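Local coordinates for subclass B3 metallo-beta-lactamase (Sphingobium indicum, PDB 7LUU), which probably inactivates beta-lactam antibiotics by hydrolysing their lactam ring at a site that holds two zinc ions, at residues 67-72 and 106-111; 207-212 and 218-223; 193-198 and 252-257; 41-46 and 134-139. One frame throughout, in Å; residues are numbered along the deposited sequence.

Contact 1 (67-72 and 106-111)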
loop_
_atom_site.group_PDB
_atom_site.type_symbol
_atom_site.label_atom_id
_atom_site.label_comp_id
_atom_site.label_asym_id
_atom_site.label_seq_id
_atom_site.Cartn_x
_atom_site.Cartn_y
_atom_site.Cartn_z
ATOM N N ASN A 67 4.858 14.923 11.280
ATOM C CA ASN A 67 4.998 15.279 9.891
ATOM C C ASN A 67 4.181 14.405 8.951
ATOM O O ASN A 67 4.331 14.530 7.742
ATOM C CB ASN A 67 6.496 15.210 9.507
ATOM C CG ASN A 67 7.141 13.740 9.522
ATOM O OD1 ASN A 67 6.585 12.729 9.967
ATOM N ND2 ASN A 67 8.406 13.696 9.080
ATOM N N SER A 68 3.333 13.525 9.482
ATOM C CA SER A 68 2.749 12.466 8.673
ATOM C C SER A 68 1.248 12.661 8.637
ATOM O O SER A 68 0.619 12.929 9.683
ATOM C CB SER A 68 3.103 11.081 9.340
ATOM O OG SER A 68 4.542 10.887 9.199
ATOM N N TYR A 69 0.685 12.466 7.455
ATOM C CA TYR A 69 -0.715 12.779 7.188
ATOM C C TYR A 69 -1.410 11.684 6.394
ATOM O O TYR A 69 -0.790 10.886 5.708
ATOM C CB TYR A 69 -0.844 14.072 6.352
ATOM C CG TYR A 69 -0.147 15.253 6.950
ATOM C CD1 TYR A 69 1.238 15.414 6.835
ATOM C CD2 TYR A 69 -0.872 16.215 7.636
ATOM C CE1 TYR A 69 1.899 16.562 7.390
ATOM C CE2 TYR A 69 -0.219 17.352 8.181
ATOM C CZ TYR A 69 1.146 17.516 8.045
ATOM O OH TYR A 69 1.791 18.637 8.610
ATOM N N LEU A 70 -2.731 11.739 6.417
ATOM C CA LEU A 70 -3.563 10.929 5.518
ATOM C C LEU A 70 -4.228 11.812 4.482
ATOM O O LEU A 70 -4.845 12.840 4.820
ATOM C CB LEU A 70 -4.662 10.210 6.297
ATOM C CG LEU A 70 -4.021 9.098 7.154
ATOM C CD1 LEU A 70 -5.039 8.426 8.077
ATOM C CD2 LEU A 70 -3.189 8.038 6.344
ATOM N N VAL A 71 -4.129 11.399 3.222
ATOM C CA VAL A 71 -4.740 12.173 2.117
ATOM C C VAL A 71 -5.568 11.274 1.201
ATOM O O VAL A 71 -5.922 11.649 0.082
ATOM C CB VAL A 71 -3.694 12.936 1.289
ATOM C CG1 VAL A 71 -3.099 14.071 2.148
ATOM C CG2 VAL A 71 -2.592 11.992 0.725
ATOM N N GLY A 72 -5.913 10.094 1.691
ATOM C CA GLY A 72 -6.697 9.135 0.952
ATOM C C GLY A 72 -8.200 9.231 1.201
ATOM O O GLY A 72 -8.773 10.345 1.214
ATOM N N ARG A 106 -2.995 19.643 -1.414
ATOM C CA ARG A 106 -3.124 21.097 -1.387
ATOM C C ARG A 106 -3.961 21.596 -0.220
ATOM O O ARG A 106 -3.689 22.687 0.336
ATOM C CB ARG A 106 -3.722 21.550 -2.722
ATOM C CG ARG A 106 -2.700 21.482 -3.856
ATOM C CD ARG A 106 -3.355 22.095 -5.126
ATOM N NE ARG A 106 -2.418 21.975 -6.216
ATOM C CZ ARG A 106 -2.540 21.069 -7.179
ATOM N NH1 ARG A 106 -1.608 20.993 -8.127
ATOM N NH2 ARG A 106 -3.608 20.267 -7.196
ATOM N N LYS A 107 -5.012 20.848 0.165
ATOM C CA LYS A 107 -5.847 21.294 1.281
ATOM C C LYS A 107 -5.056 21.373 2.570
ATOM O O LYS A 107 -5.350 22.207 3.434
ATOM C CB LYS A 107 -7.005 20.333 1.478
ATOM C CG LYS A 107 -8.055 20.372 0.431
ATOM C CD LYS A 107 -9.096 19.256 0.675
ATOM C CE LYS A 107 -10.272 19.467 -0.310
ATOM N NZ LYS A 107 -11.331 18.481 -0.061
ATOM N N LEU A 108 -4.040 20.523 2.715
ATOM C CA LEU A 108 -3.142 20.542 3.867
ATOM C C LEU A 108 -2.108 21.659 3.791
ATOM O O LEU A 108 -1.310 21.784 4.731
ATOM C CB LEU A 108 -2.411 19.205 3.994
ATOM C CG LEU A 108 -3.307 17.991 4.339
ATOM C CD1 LEU A 108 -2.407 16.709 4.359
ATOM C CD2 LEU A 108 -3.891 18.205 5.750
ATOM N N GLY A 109 -2.045 22.398 2.681
ATOM C CA GLY A 109 -1.117 23.487 2.514
ATOM C C GLY A 109 0.160 23.134 1.818
ATOM O O GLY A 109 1.098 23.936 1.834
ATOM N N PHE A 110 0.227 21.971 1.173
ATOM C CA PHE A 110 1.456 21.525 0.529
ATOM C C PHE A 110 1.355 21.685 -0.993
ATOM O O PHE A 110 0.253 21.704 -1.574
ATOM C CB PHE A 110 1.709 20.043 0.868
ATOM C CG PHE A 110 2.054 19.791 2.331
ATOM C CD1 PHE A 110 3.275 20.158 2.820
ATOM C CD2 PHE A 110 1.181 19.096 3.134
ATOM C CE1 PHE A 110 3.633 19.927 4.135
ATOM C CE2 PHE A 110 1.515 18.862 4.493
ATOM C CZ PHE A 110 2.714 19.277 4.979
ATOM N N ASP A 111 2.534 21.779 -1.634
ATOM C CA ASP A 111 2.646 21.839 -3.088
ATOM C C ASP A 111 2.995 20.446 -3.575
ATOM O O ASP A 111 4.085 19.948 -3.239
ATOM C CB ASP A 111 3.733 22.838 -3.484
ATOM C CG ASP A 111 3.793 23.090 -4.969
ATOM O OD1 ASP A 111 3.266 22.282 -5.766
ATOM O OD2 ASP A 111 4.422 24.134 -5.350
#
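Next to Y69, whose ring meets L108 and F110, S68 OG has two polar partners: W209 NE1 lies 2.8 Å from it, probably as a hydrogen-bond donor, and OG itself donates to N67 OD1 at 2.9 Å. The second bond is doubtful, since it rests on one of two conformers of N67, and OG stands well above the plane of that amide. Along the strand the side chains alternate, and Y69 and V71 project the other way, toward 106-111. There the contact is apolar. L108 is extended, CD1 anti to CA (chi2 177°), and this pushes CD1 out between the two strand residues. It packs 3.5 Å from V71 CG1 and also touches the Y69 ring obliquely, 3.7 Å from CD2. F110 meets the hydroxyl end of the ring, near CE1 and CZ, turned about a right angle to the tyrosine. Its edge is directed at one tyrosine face in an offset edge-to-face pair, centroids 5.3 Å apart and planes at 75°. F110 CE2 sits over the rim rather than the middle of the face, 3.7 Å from Y69 CE1. Between these two side chains the chain reverses at G109, whose N returns to R106 O (2.9 Å) in a Schellman motif at the C-terminal end of the helix. The turn places L108 and F110 on the same partner. V71 O is bonded to N104 ND2 of this helix as well. Strand 68-70 thus has a helix on one face and the second sheet on the other, the layering of the metallo-beta-lactamase alpha-beta/beta-alpha sandwich.

Contact 2 (207-212 and 218-223); sequences WSWNAC and KAIVFA
Strands 205-213 and 216-223 make a beta hairpin, and W209 and I220 meet at its middle. The antiparallel ladder is complete here: W207 with F222, W209 with I220 and A211 with K218 are hydrogen-bonded pairs, and S208 with V221 and N210 with A219 are the non-hydrogen-bonded pairs between them. I220 N to W209 O is the shortest bond at 2.7 Å, while W207 N to F222 O measures 3.0 Å. I220 O, besides accepting from W209 N, receives a CA-H contact from S208 CA at 3.2 Å.

The side chains do most of their packing on the face with W207, W209, A211, I220 and F222. W209 CG is placed between its backbone N and carbonyl carbon (chi1 71°), which swings the indole across toward the partner strand. There I220 CG2 lies over the six-membered ring in a CH-pi contact, 3.9 Å from the centroid and 25° off the normal. F222 CB touches the same indole differently, at the edge near its plane, 3.8 Å from CZ3. At the other end of the isoleucine, CD1 rests 3.6 Å from A211 CB. I90 of the other sheet meets W207, W209 and F222, and beyond the ladder C212 is disulfide-bonded to C217 near the turn. This hairpin lies within the second sheet, its bulky face turned to the first, as in the alpha-beta/beta-alpha sandwich of metallo-beta-lactamases.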
loop_
_atom_site.group_PDB
_atom_site.type_symbol
_atom_site.label_atom_id
_atom_site.label_comp_id
_atom_site.label_asym_id
_atom_site.label_seq_id
_atom_site.Cartn_x
_atom_site.Cartn_y
_atom_site.Cartn_z
ATOM N N TRP A 207 5.798 -0.335 4.792
ATOM C CA TRP A 207 6.725 0.761 5.026
ATOM C C TRP A 207 6.641 1.209 6.467
ATOM O O TRP A 207 5.535 1.422 6.961
ATOM C CB TRP A 207 6.321 1.936 4.080
ATOM C CG TRP A 207 6.152 1.481 2.641
ATOM C CD1 TRP A 207 4.967 1.069 2.014
ATOM C CD2 TRP A 207 7.204 1.240 1.709
ATOM N NE1 TRP A 207 5.254 0.673 0.705
ATOM C CE2 TRP A 207 6.613 0.739 0.509
ATOM C CE3 TRP A 207 8.615 1.414 1.773
ATOM C CZ2 TRP A 207 7.374 0.448 -0.628
ATOM C CZ3 TRP A 207 9.347 1.144 0.656
ATOM C CH2 TRP A 207 8.727 0.638 -0.541
ATOM N N SER A 208 7.799 1.504 7.096
ATOM C CA SER A 208 7.758 2.006 8.456
ATOM C C SER A 208 8.677 3.206 8.624
ATOM O O SER A 208 9.724 3.330 7.968
ATOM C CB SER A 208 8.160 0.892 9.470
ATOM O OG SER A 208 9.548 0.530 9.262
ATOM N N TRP A 209 8.288 4.083 9.551
ATOM C CA TRP A 209 9.124 5.223 9.823
ATOM C C TRP A 209 8.679 5.862 11.128
ATOM O O TRP A 209 7.572 5.631 11.611
ATOM C CB TRP A 209 9.009 6.237 8.653
ATOM C CG TRP A 209 7.645 6.952 8.589
ATOM C CD1 TRP A 209 7.296 8.194 9.079
ATOM C CD2 TRP A 209 6.444 6.405 7.995
ATOM N NE1 TRP A 209 5.958 8.465 8.803
ATOM C CE2 TRP A 209 5.427 7.405 8.108
ATOM C CE3 TRP A 209 6.166 5.224 7.334
ATOM C CZ2 TRP A 209 4.102 7.201 7.663
ATOM C CZ3 TRP A 209 4.811 5.013 6.837
ATOM C CH2 TRP A 209 3.818 6.018 7.030
ATOM N N ASN A 210 9.545 6.718 11.678
ATOM C CA ASN A 210 9.231 7.507 12.880
ATOM C C ASN A 210 8.681 8.882 12.502
ATOM O O ASN A 210 9.177 9.532 11.570
ATOM C CB ASN A 210 10.501 7.706 13.705
ATOM C CG ASN A 210 10.757 6.578 14.700
ATOM O OD1 ASN A 210 9.938 5.662 14.836
ATOM N ND2 ASN A 210 11.901 6.652 15.422
ATOM N N ALA A 211 7.643 9.305 13.235
ATOM C CA ALA A 211 7.094 10.652 13.161
ATOM C C ALA A 211 7.214 11.255 14.540
ATOM O O ALA A 211 6.966 10.566 15.540
ATOM C CB ALA A 211 5.623 10.637 12.683
ATOM N N CYS A 212 7.677 12.510 14.606
ATOM C CA CYS A 212 7.975 13.100 15.897
ATOM C C CYS A 212 7.230 14.406 16.085
ATOM O O CYS A 212 7.006 15.133 15.128
ATOM C CB CYS A 212 9.492 13.369 16.063
ATOM S SG CYS A 212 10.458 11.825 15.829
ATOM N N LYS A 218 6.760 8.515 17.374
ATOM C CA LYS A 218 5.930 7.313 17.252
ATOM C C LYS A 218 6.357 6.561 16.014
ATOM O O LYS A 218 6.593 7.169 14.963
ATOM C CB LYS A 218 4.451 7.600 17.102
ATOM C CG LYS A 218 3.842 8.169 18.390
ATOM C CD LYS A 218 2.292 8.286 18.171
ATOM C CE LYS A 218 1.577 9.031 19.285
ATOM N NZ LYS A 218 1.572 8.078 20.436
ATOM N N ALA A 219 6.414 5.254 16.128
ATOM C CA ALA A 219 6.729 4.374 15.019
ATOM C C ALA A 219 5.470 4.087 14.211
ATOM O O ALA A 219 4.520 3.471 14.738
ATOM C CB ALA A 219 7.285 3.068 15.566
ATOM N N ILE A 220 5.425 4.562 12.955
ATOM C CA ILE A 220 4.244 4.371 12.113
ATOM C C ILE A 220 4.534 3.223 11.140
ATOM O O ILE A 220 5.636 3.114 10.555
ATOM C CB ILE A 220 3.917 5.657 11.322
ATOM C CG1 ILE A 220 3.660 6.813 12.337
ATOM C CG2 ILE A 220 2.710 5.441 10.466
ATOM C CD1 ILE A 220 3.274 8.145 11.560
ATOM N N VAL A 221 3.523 2.384 10.905
ATOM C CA VAL A 221 3.615 1.324 9.923
ATOM C C VAL A 221 2.487 1.525 8.922
ATOM O O VAL A 221 1.324 1.543 9.325
ATOM C CB VAL A 221 3.443 -0.047 10.597
ATOM C CG1 VAL A 221 3.426 -1.186 9.541
ATOM C CG2 VAL A 221 4.638 -0.253 11.543
ATOM N N PHE A 222 2.822 1.578 7.614
ATOM C CA PHE A 222 1.809 1.572 6.560
ATOM C C PHE A 222 1.859 0.177 5.989
ATOM O O PHE A 222 2.825 -0.171 5.276
ATOM C CB PHE A 222 2.122 2.650 5.516
ATOM C CG PHE A 222 0.975 2.870 4.501
ATOM C CD1 PHE A 222 0.576 1.835 3.681
ATOM C CD2 PHE A 222 0.271 4.097 4.452
ATOM C CE1 PHE A 222 -0.410 2.027 2.744
ATOM C CE2 PHE A 222 -0.716 4.302 3.497
ATOM C CZ PHE A 222 -1.073 3.270 2.649
ATOM N N ALA A 223 0.873 -0.650 6.371
ATOM C CA ALA A 223 0.894 -2.103 6.080
ATOM C C ALA A 223 0.250 -2.388 4.748
ATOM O O ALA A 223 -0.823 -1.861 4.444
ATOM C CB ALA A 223 0.120 -2.872 7.185
#

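Contact 3 (193-198 and 252-257); sequences TAHATP and YRRMGA
Along 252-257, the last turns of helix 242-257, R254 is the first residue to touch 193-198, and it carries nearly all of the contact. Its CG leaves anti to the backbone N (chi1 170°), and further bends at chi2 and chi3 bring the chain obliquely against H195, the two side chains crossing at about a right angle. The aliphatic part touches: R254 CD is 3.6 Å from H195 ND1, and R254 CG is 4.1 Å from T197 CG2. No direct hydrogen bond forms. R254 NE donates instead to a water 2.9 Å away, in the plane of the guanidinium, and that water donates to A196 O at 2.8 Å. H195 NE2 is hydrogen-bonded to S208 OG of the neighbouring strand, which should fix the ring; a positive arginine so near ND1 might disfavour a charged histidine. M255, next along, turns to Y286 and C283 of helix 282-300 and to A223. G256 N then bonds back to Y252 O (3.0 Å), and G256 O receives R284 NH1. Helix 242-257 links the parallel strands 216-223 and 262-265, so this is the helix of a beta-alpha-beta crossover covering the outer face of the second sheet.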
loop_
_atom_site.group_PDB
_atom_site.type_symbol
_atom_site.label_atom_id
_atom_site.label_comp_id
_atom_site.label_asym_id
_atom_site.label_seq_id
_atom_site.Cartn_x
_atom_site.Cartn_y
_atom_site.Cartn_z
ATOM N N THR A 193 11.774 2.584 6.295
ATOM C CA THR A 193 12.294 1.249 6.029
ATOM C C THR A 193 11.296 0.440 5.215
ATOM O O THR A 193 10.098 0.453 5.498
ATOM C CB THR A 193 12.634 0.497 7.317
ATOM O OG1 THR A 193 13.629 1.244 8.048
ATOM C CG2 THR A 193 13.167 -0.894 7.001
ATOM N N ALA A 194 11.799 -0.271 4.191
ATOM C CA ALA A 194 10.965 -1.184 3.374
ATOM C C ALA A 194 10.966 -2.573 4.018
ATOM O O ALA A 194 12.034 -3.082 4.409
ATOM C CB ALA A 194 11.570 -1.264 1.949
ATOM N N HIS A 195 9.788 -3.200 4.126
ATOM C CA HIS A 195 9.691 -4.573 4.641
ATOM C C HIS A 195 8.921 -5.408 3.645
ATOM O O HIS A 195 7.749 -5.140 3.401
ATOM C CB HIS A 195 8.988 -4.645 5.996
ATOM C CG HIS A 195 9.539 -3.703 6.995
ATOM N ND1 HIS A 195 10.592 -4.012 7.837
ATOM C CD2 HIS A 195 9.194 -2.419 7.265
ATOM C CE1 HIS A 195 10.840 -2.972 8.621
ATOM N NE2 HIS A 195 10.015 -1.987 8.298
ATOM N N ALA A 196 9.545 -6.443 3.115
ATOM C CA ALA A 196 8.774 -7.345 2.247
ATOM C C ALA A 196 7.685 -8.015 3.058
ATOM O O ALA A 196 7.984 -8.681 4.073
ATOM C CB ALA A 196 9.689 -8.416 1.648
ATOM N N THR A 197 6.408 -7.926 2.596
ATOM C CA THR A 197 5.318 -8.586 3.347
ATOM C C THR A 197 4.452 -9.324 2.327
ATOM O O THR A 197 3.328 -8.924 2.026
ATOM C CB THR A 197 4.496 -7.603 4.197
ATOM O OG1 THR A 197 4.147 -6.448 3.402
ATOM C CG2 THR A 197 5.326 -7.165 5.410
ATOM N N PRO A 198 5.004 -10.358 1.709
ATOM C CA PRO A 198 4.302 -11.059 0.616
ATOM C C PRO A 198 3.142 -11.895 1.117
ATOM O O PRO A 198 3.003 -12.203 2.313
ATOM C CB PRO A 198 5.386 -11.965 0.018
ATOM C CG PRO A 198 6.297 -12.194 1.208
ATOM C CD PRO A 198 6.348 -10.917 1.949
ATOM N N TYR A 252 3.760 -12.580 8.658
ATOM C CA TYR A 252 3.250 -12.589 10.024
ATOM C C TYR A 252 4.389 -12.394 11.010
ATOM O O TYR A 252 4.239 -11.663 11.998
ATOM C CB TYR A 252 2.504 -13.895 10.307
ATOM C CG TYR A 252 1.375 -14.143 9.369
ATOM C CD1 TYR A 252 0.698 -13.087 8.788
ATOM C CD2 TYR A 252 0.995 -15.472 9.063
ATOM C CE1 TYR A 252 -0.345 -13.317 7.899
ATOM C CE2 TYR A 252 -0.068 -15.730 8.194
ATOM C CZ TYR A 252 -0.753 -14.633 7.628
ATOM O OH TYR A 252 -1.794 -14.905 6.754
ATOM N N ARG A 253 5.545 -13.015 10.730
ATOM C CA ARG A 253 6.718 -12.866 11.597
ATOM C C ARG A 253 7.225 -11.426 11.571
ATOM O O ARG A 253 7.505 -10.842 12.638
ATOM C CB ARG A 253 7.857 -13.813 11.177
ATOM C CG ARG A 253 7.551 -15.329 11.360
ATOM C CD ARG A 253 8.801 -16.260 11.149
ATOM N NE ARG A 253 9.315 -16.277 9.778
ATOM C CZ ARG A 253 8.882 -17.110 8.819
ATOM N NH1 ARG A 253 7.926 -17.996 9.074
ATOM N NH2 ARG A 253 9.403 -17.056 7.623
ATOM N N ARG A 254 7.238 -10.815 10.380
ATOM C CA ARG A 254 7.659 -9.420 10.251
ATOM C C ARG A 254 6.712 -8.523 11.014
ATOM O O ARG A 254 7.137 -7.647 11.791
ATOM C CB ARG A 254 7.706 -8.998 8.777
ATOM C CG ARG A 254 7.898 -7.483 8.577
ATOM C CD ARG A 254 9.273 -7.074 9.162
ATOM N NE ARG A 254 10.310 -7.937 8.590
ATOM C CZ ARG A 254 11.360 -8.415 9.260
ATOM N NH1 ARG A 254 11.549 -8.100 10.547
ATOM N NH2 ARG A 254 12.217 -9.239 8.666
ATOM N N MET A 255 5.405 -8.683 10.762
ATOM C CA MET A 255 4.436 -7.782 11.390
ATOM C C MET A 255 4.401 -7.949 12.917
ATOM O O MET A 255 4.143 -6.984 13.634
ATOM C CB MET A 255 3.047 -8.039 10.781
ATOM C CG MET A 255 2.965 -7.554 9.362
ATOM S SD MET A 255 3.177 -5.745 9.133
ATOM C CE MET A 255 1.744 -5.223 9.970
ATOM N N GLY A 256 4.732 -9.124 13.430
ATOM C CA GLY A 256 4.894 -9.297 14.868
ATOM C C GLY A 256 6.155 -8.664 15.435
ATOM O O GLY A 256 6.167 -8.307 16.621
ATOM N N ALA A 257 7.202 -8.504 14.627
ATOM C CA ALA A 257 8.468 -7.906 15.054
ATOM C C ALA A 257 8.489 -6.379 14.991
ATOM O O ALA A 257 9.319 -5.753 15.664
ATOM C CB ALA A 257 9.632 -8.421 14.199
HETATM O O HOH W 1 10.170 -8.406 5.778
#

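Contact 4 (41-46 and 134-139); sequences DPLTRP and LARDTG
R136 and D41 form an end-on salt bridge of two hydrogen bonds. NH2 gives to D41 OD1 and NH1 to D41 OD2, each at 2.8 Å; the first is the straighter, 167° at the hydrogen against 147°. D41 OD2 uses its syn lone pair, whereas OD1 is met on the syn side but well out of the carboxylate plane, the two flat groups being turned 48° to each other. OD1 has a second donor: L43 N reaches it from the opposite face at 2.9 Å, closing an Asx turn that holds the carboxylate in place. The third nitrogen of the guanidinium is used too, R136 NE bridging to D137 OD1 at 3.0 Å, and this three-residue network fixes the group's rotation.

Over one guanidinium face lies L43 CD1, 3.5 Å from R136 NH2 and offset toward the rim; L43 also rests on A132 and A133. The loop ahead of helix 49-55 is in this way fastened to helix 131-138, a helix in the beta-alpha-beta connection between parallel strands 115-119 and 141-144.

Backbone acceptors are filled as well. D41 O takes T44 N, and a weak bond from R45 N. In the last helical turn L134 O accepts both T138 N and T138 OG1, the hydroxyl at 2.7 Å, from opposite faces of its plane. A135 O is shared by G139 N, where the helix ends with positive phi, and R175 NH1.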
loop_
_atom_site.group_PDB
_atom_site.type_symbol
_atom_site.label_atom_id
_atom_site.label_comp_id
_atom_site.label_asym_id
_atom_site.label_seq_id
_atom_site.Cartn_x
_atom_site.Cartn_y
_atom_site.Cartn_z
ATOM N N ASP A 41 -7.120 11.162 -20.926
ATOM C CA ASP A 41 -5.904 10.924 -20.175
ATOM C C ASP A 41 -5.822 9.436 -19.825
ATOM O O ASP A 41 -6.650 8.941 -19.049
ATOM C CB ASP A 41 -5.955 11.813 -18.944
ATOM C CG ASP A 41 -4.736 11.688 -18.091
ATOM O OD1 ASP A 41 -3.906 10.769 -18.338
ATOM O OD2 ASP A 41 -4.625 12.522 -17.157
ATOM N N PRO A 42 -4.862 8.693 -20.395
ATOM C CA PRO A 42 -4.761 7.255 -20.112
ATOM C C PRO A 42 -4.448 6.965 -18.659
ATOM O O PRO A 42 -4.674 5.832 -18.181
ATOM C CB PRO A 42 -3.597 6.785 -20.997
ATOM C CG PRO A 42 -2.836 8.023 -21.326
ATOM C CD PRO A 42 -3.817 9.182 -21.320
ATOM N N LEU A 43 -3.829 7.924 -17.983
ATOM C CA LEU A 43 -3.384 7.646 -16.622
ATOM C C LEU A 43 -4.465 7.934 -15.574
ATOM O O LEU A 43 -4.345 7.490 -14.415
ATOM C CB LEU A 43 -2.133 8.486 -16.329
ATOM C CG LEU A 43 -0.955 8.339 -17.288
ATOM C CD1 LEU A 43 0.265 9.095 -16.698
ATOM C CD2 LEU A 43 -0.694 6.840 -17.538
ATOM N N THR A 44 -5.544 8.610 -15.961
ATOM C CA THR A 44 -6.649 8.824 -15.009
ATOM C C THR A 44 -7.979 8.293 -15.508
ATOM O O THR A 44 -8.993 8.457 -14.810
ATOM C CB THR A 44 -6.827 10.308 -14.685
ATOM O OG1 THR A 44 -7.173 11.017 -15.907
ATOM C CG2 THR A 44 -5.549 10.870 -14.045
ATOM N N ARG A 45 -8.023 7.640 -16.677
ATOM C CA ARG A 45 -9.299 7.129 -17.167
ATOM C C ARG A 45 -9.887 6.162 -16.130
ATOM O O ARG A 45 -9.154 5.296 -15.636
ATOM C CB ARG A 45 -9.055 6.486 -18.565
ATOM C CG ARG A 45 -10.309 5.991 -19.303
ATOM C CD ARG A 45 -9.974 5.330 -20.685
ATOM N NE ARG A 45 -9.211 6.278 -21.482
ATOM C CZ ARG A 45 -7.964 6.063 -21.899
ATOM N NH1 ARG A 45 -7.324 4.945 -21.609
ATOM N NH2 ARG A 45 -7.324 7.057 -22.528
ATOM N N PRO A 46 -11.147 6.354 -15.672
ATOM C CA PRO A 46 -11.629 5.677 -14.448
ATOM C C PRO A 46 -11.705 4.170 -14.575
ATOM O O PRO A 46 -11.948 3.613 -15.669
ATOM C CB PRO A 46 -13.047 6.238 -14.258
ATOM C CG PRO A 46 -13.009 7.548 -15.027
ATOM C CD PRO A 46 -12.153 7.333 -16.189
ATOM N N LEU A 134 0.179 10.384 -10.726
ATOM C CA LEU A 134 0.814 11.182 -9.654
ATOM C C LEU A 134 2.292 11.409 -9.958
ATOM O O LEU A 134 2.815 12.517 -9.781
ATOM C CB LEU A 134 0.677 10.484 -8.274
ATOM C CG LEU A 134 -0.773 10.389 -7.793
ATOM C CD1 LEU A 134 -0.859 9.367 -6.668
ATOM C CD2 LEU A 134 -1.218 11.803 -7.369
ATOM N N ALA A 135 2.976 10.374 -10.461
ATOM C CA ALA A 135 4.371 10.533 -10.817
ATOM C C ALA A 135 4.524 11.529 -11.964
ATOM O O ALA A 135 5.463 12.340 -11.959
ATOM C CB ALA A 135 5.008 9.170 -11.161
ATOM N N ARG A 136 3.648 11.429 -12.963
ATOM C CA ARG A 136 3.684 12.366 -14.087
ATOM C C ARG A 136 3.560 13.793 -13.588
ATOM O O ARG A 136 4.345 14.687 -13.974
ATOM C CB ARG A 136 2.560 12.041 -15.076
ATOM C CG ARG A 136 2.395 13.120 -16.226
ATOM C CD ARG A 136 1.137 12.852 -17.027
ATOM N NE ARG A 136 -0.035 12.956 -16.178
ATOM C CZ ARG A 136 -1.263 12.555 -16.531
ATOM N NH1 ARG A 136 -2.283 12.611 -15.669
ATOM N NH2 ARG A 136 -1.438 11.991 -17.701
ATOM N N ASP A 137 2.585 14.034 -12.722
ATOM C CA ASP A 137 2.240 15.412 -12.378
ATOM C C ASP A 137 3.240 16.024 -11.401
ATOM O O ASP A 137 3.431 17.259 -11.396
ATOM C CB ASP A 137 0.831 15.454 -11.766
ATOM C CG ASP A 137 -0.321 15.385 -12.842
ATOM O OD1 ASP A 137 -0.078 15.109 -14.037
ATOM O OD2 ASP A 137 -1.494 15.688 -12.462
ATOM N N THR A 138 3.903 15.206 -10.618
ATOM C CA THR A 138 4.803 15.663 -9.539
ATOM C C THR A 138 6.287 15.555 -9.865
ATOM O O THR A 138 7.089 16.284 -9.251
ATOM C CB THR A 138 4.633 14.882 -8.243
ATOM O OG1 THR A 138 4.946 13.502 -8.431
ATOM C CG2 THR A 138 3.196 14.967 -7.688
ATOM N N GLY A 139 6.655 14.622 -10.722
ATOM C CA GLY A 139 8.027 14.283 -11.020
ATOM C C GLY A 139 8.628 13.293 -10.052
ATOM O O GLY A 139 9.821 12.963 -10.183
#

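From the N terminus, contact 4 opens first, at 41-46, and its loop closes only at 134-139, fastening the N-terminal loop to helix 131-138. Within that span contact 1 opens and closes, joining strand 68-70 of the first sheet to the end of helix 98-107. After both are shut, contact 3 opens at 193-198. The hairpin of contact 2 lies wholly inside the loop of contact 3, which ends at 252-257. Nothing crosses: two nested pairs stand in series. Contacts 2 and 3 share the second sheet through neighbouring strands, and contact 1 touches contact 2 where the sheets face each other. Contact 4 sits across the chain's centre from contact 3.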